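Local coordinates for protein CG5036 (Drosophila melanogaster, PDB 4IGU) that probably binds G-protein alpha subunits through its RGS domain, speeding GTP hydrolysis and slowing GDP release, at residues 24-29 against 122-127. Residues are numbered along the deposited sequence; the frame is centred on the assembly and turned at random.
Sequences KSFDKL and LMHRDS
The phenyl ring of F26 lies with one face on the backbone of H124, whose CA sits over that face, 3.9 Å from the ring centroid, a CH-pi contact displaced toward the rim. The H124 imidazole runs nearly parallel to the phenyl, planes at 14°, but is displaced so far that little of one ring lies over the other. The two centroids are 5.0 Å apart. One face of the imidazole carries the guanidinium carbon CZ of R125, also toward the rim. This contact belongs to the all-helical RGS domain and packs the first turn of short helix 26-30 against the middle of long helix 113-132. CG of F26 is anti to its own backbone N (chi1 -172°), which sends the ring across to the long helix. There F26 CZ reaches M123 CB at 3.7 Å, the two side chains crossing at about a right angle. At the root of the phenylalanine, F26 CB touches H124 CD2 at 3.4 Å. Y120 and Y128 of the same long helix also meet the phenyl, their planes inclined to it. Replacing F26 with an alanine would probably leave H124 CA and M123 CB without the ring they pack on, and is likely to take from Y120 and Y128 the ring they meet. Beyond CB, M123 continues to F39, I52 and W55, linking this site to helices 33-45 and 50-61. Just before F26, S25 caps the short helix: S25 OG accepts from K28 N at 3.2 Å, with an N-H...O angle of 158°.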
ATOM      1  N   LYS A  24      17.049  -2.544   1.252  1.00 23.54           N
ATOM      2  CA  LYS A  24      17.434  -3.951   1.418  1.00 23.46           C
ATOM      3  C   LYS A  24      16.295  -4.903   1.053  1.00 24.21           C
ATOM      4  O   LYS A  24      16.523  -5.984   0.502  1.00 24.80           O
ATOM      5  CB  LYS A  24      17.877  -4.221   2.860  1.00 28.65           C
ATOM      6  CG  LYS A  24      19.034  -3.348   3.349  1.00 30.62           C
ATOM      7  CD  LYS A  24      19.319  -3.582   4.835  1.00 36.00           C
ATOM      8  CE  LYS A  24      20.535  -2.790   5.290  1.00 36.94           C
ATOM      9  NZ  LYS A  24      21.709  -3.059   4.409  1.00 42.92           N
ATOM     10  N   SER A  25      15.068  -4.512   1.386  1.00 20.38           N
ATOM     11  CA  SER A  25      13.901  -5.303   1.013  1.00 20.73           C
ATOM     12  C   SER A  25      12.637  -4.455   1.099  1.00 16.82           C
ATOM     13  O   SER A  25      12.570  -3.528   1.896  1.00 14.23           O
ATOM     14  CB  SER A  25      13.758  -6.526   1.917  1.00 17.17           C
ATOM     15  OG  SER A  25      13.340  -6.149   3.220  1.00 22.97           O
ATOM     16  N   PHE A  26      11.649  -4.793   0.270  1.00 17.06           N
ATOM     17  CA  PHE A  26      10.346  -4.143   0.268  1.00 18.40           C
ATOM     18  C   PHE A  26       9.699  -4.276   1.645  1.00 16.54           C
ATOM     19  O   PHE A  26       9.061  -3.344   2.141  1.00 16.28           O
ATOM     20  CB  PHE A  26       9.476  -4.778  -0.824  1.00 19.57           C
ATOM     21  CG  PHE A  26       8.170  -4.070  -1.059  1.00 19.81           C
ATOM     22  CD1 PHE A  26       8.124  -2.690  -1.211  1.00 20.96           C
ATOM     23  CD2 PHE A  26       6.984  -4.794  -1.150  1.00 14.85           C
ATOM     24  CE1 PHE A  26       6.914  -2.045  -1.437  1.00 20.75           C
ATOM     25  CE2 PHE A  26       5.773  -4.162  -1.367  1.00 18.69           C
ATOM     26  CZ  PHE A  26       5.732  -2.784  -1.517  1.00 18.88           C
ATOM     27  N   ASP A  27       9.892  -5.437   2.268  1.00 17.55           N
ATOM     28  CA  ASP A  27       9.355  -5.707   3.593  1.00 14.96           C
ATOM     29  C   ASP A  27       9.785  -4.627   4.586  1.00 15.90           C
ATOM     30  O   ASP A  27       8.965  -4.106   5.348  1.00 19.42           O
ATOM     31  CB  ASP A  27       9.837  -7.080   4.073  1.00 18.56           C
ATOM     32  CG  ASP A  27       9.126  -7.542   5.325  1.00 16.04           C
ATOM     33  OD1 ASP A  27       7.916  -7.831   5.241  1.00 20.75           O
ATOM     34  OD2 ASP A  27       9.779  -7.634   6.383  1.00 21.88           O
ATOM     35  N   LYS A  28      11.075  -4.299   4.558  1.00 14.84           N
ATOM     36  CA  LYS A  28      11.652  -3.268   5.418  1.00 20.99           C
ATOM     37  C   LYS A  28      10.962  -1.939   5.188  1.00 16.14           C
ATOM     38  O   LYS A  28      10.622  -1.225   6.138  1.00 21.18           O
ATOM     39  CB  LYS A  28      13.135  -3.095   5.099  1.00 24.29           C
ATOM     40  CG  LYS A  28      14.030  -4.163   5.675  1.00 30.17           C
ATOM     41  CD  LYS A  28      14.193  -3.978   7.166  1.00 25.65           C
ATOM     42  CE  LYS A  28      15.167  -4.998   7.732  1.00 34.61           C
ATOM     43  NZ  LYS A  28      14.763  -6.387   7.383  1.00 28.77           N
ATOM     44  N   LEU A  29      10.769  -1.613   3.913  1.00 15.61           N
ATOM     45  CA  LEU A  29      10.096  -0.379   3.528  1.00 20.36           C
ATOM     46  C   LEU A  29       8.679  -0.393   4.093  1.00 21.31           C
ATOM     47  O   LEU A  29       8.275   0.524   4.809  1.00 20.53           O
ATOM     48  CB  LEU A  29      10.097  -0.224   1.999  1.00 17.13           C
ATOM     49  CG  LEU A  29       9.395   0.987   1.383  1.00 21.18           C
ATOM     50  CD1 LEU A  29       9.976   2.251   1.956  1.00 25.16           C
ATOM     51  CD2 LEU A  29       9.542   0.996  -0.122  1.00 20.45           C
ATOM     52  N   LEU A 122       2.162  -6.159  -6.902  1.00 17.28           N
ATOM     53  CA  LEU A 122       2.282  -5.098  -7.892  1.00 14.67           C
ATOM     54  C   LEU A 122       3.263  -4.014  -7.434  1.00 18.50           C
ATOM     55  O   LEU A 122       4.189  -3.659  -8.163  1.00 20.02           O
ATOM     56  CB  LEU A 122       0.893  -4.502  -8.138  1.00 20.14           C
ATOM     57  CG  LEU A 122       0.712  -3.325  -9.088  1.00 20.99           C
ATOM     58  CD1 LEU A 122       1.443  -3.611 -10.360  1.00 25.41           C
ATOM     59  CD2 LEU A 122      -0.761  -3.108  -9.369  1.00 22.46           C
ATOM     60  N   MET A 123       3.051  -3.476  -6.236  1.00 15.87           N
ATOM     61  CA  MET A 123       3.958  -2.469  -5.688  1.00 17.83           C
ATOM     62  C   MET A 123       5.372  -3.032  -5.549  1.00 21.65           C
ATOM     63  O   MET A 123       6.364  -2.345  -5.793  1.00 20.56           O
ATOM     64  CB  MET A 123       3.469  -1.992  -4.319  1.00 16.38           C
ATOM     65  CG  MET A 123       2.235  -1.083  -4.375  1.00 15.76           C
ATOM     66  SD  MET A 123       1.737  -0.545  -2.723  1.00 14.27           S
ATOM     67  CE  MET A 123       1.385  -2.117  -1.917  1.00 16.29           C
ATOM     68  N   HIS A 124       5.458  -4.293  -5.147  1.00 16.58           N
ATOM     69  CA  HIS A 124       6.752  -4.929  -4.921  1.00 21.38           C
ATOM     70  C   HIS A 124       7.574  -5.057  -6.199  1.00 20.62           C
ATOM     71  O   HIS A 124       8.789  -4.852  -6.191  1.00 23.29           O
ATOM     72  CB  HIS A 124       6.545  -6.316  -4.321  1.00 18.67           C
ATOM     73  CG  HIS A 124       7.804  -6.962  -3.828  1.00 29.66           C
ATOM     74  ND1 HIS A 124       7.837  -8.256  -3.364  1.00 25.78           N
ATOM     75  CD2 HIS A 124       9.070  -6.490  -3.727  1.00 25.45           C
ATOM     76  CE1 HIS A 124       9.070  -8.560  -2.996  1.00 28.29           C
ATOM     77  NE2 HIS A 124       9.837  -7.506  -3.207  1.00 21.90           N
ATOM     78  N   ARG A 125       6.910  -5.388  -7.298  1.00 18.98           N
ATOM     79  CA  ARG A 125       7.611  -5.740  -8.523  1.00 19.12           C
ATOM     80  C   ARG A 125       7.713  -4.585  -9.508  1.00 23.74           C
ATOM     81  O   ARG A 125       8.655  -4.511 -10.296  1.00 24.62           O
ATOM     82  CB  ARG A 125       6.907  -6.922  -9.188  1.00 30.29           C
ATOM     83  CG  ARG A 125       6.995  -8.213  -8.397  1.00 22.59           C
ATOM     84  CD  ARG A 125       8.348  -8.866  -8.604  1.00 39.63           C
ATOM     85  NE  ARG A 125       9.077  -9.101  -7.357  1.00 47.79           N
ATOM     86  CZ  ARG A 125       8.874 -10.140  -6.551  1.00 46.60           C
ATOM     87  NH1 ARG A 125       7.940 -11.040  -6.844  1.00 49.85           N
ATOM     88  NH2 ARG A 125       9.598 -10.278  -5.447  1.00 46.33           N
ATOM     89  N   ASP A 126       6.736  -3.691  -9.481  1.00 21.52           N
ATOM     90  CA  ASP A 126       6.672  -2.632 -10.483  1.00 21.75           C
ATOM     91  C   ASP A 126       7.207  -1.312  -9.935  1.00 19.18           C
ATOM     92  O   ASP A 126       8.235  -0.804 -10.389  1.00 19.43           O
ATOM     93  CB  ASP A 126       5.235  -2.472 -11.005  1.00 20.56           C
ATOM     94  CG  ASP A 126       5.128  -1.474 -12.152  1.00 27.06           C
ATOM     95  OD1 ASP A 126       5.809  -1.666 -13.178  1.00 28.56           O
ATOM     96  OD2 ASP A 126       4.377  -0.488 -12.019  1.00 21.14           O
ATOM     97  N   SER A 127       6.524  -0.763  -8.937  1.00 19.04           N
ATOM     98  CA  SER A 127       6.860   0.569  -8.446  1.00 22.50           C
ATOM     99  C   SER A 127       8.046   0.601  -7.475  1.00 21.47           C
ATOM    100  O   SER A 127       8.737   1.623  -7.369  1.00 19.35           O
ATOM    101  CB  SER A 127       5.626   1.241  -7.835  1.00 22.92           C
ATOM    102  OG  SER A 127       5.029   0.417  -6.857  1.00 28.22           O
TER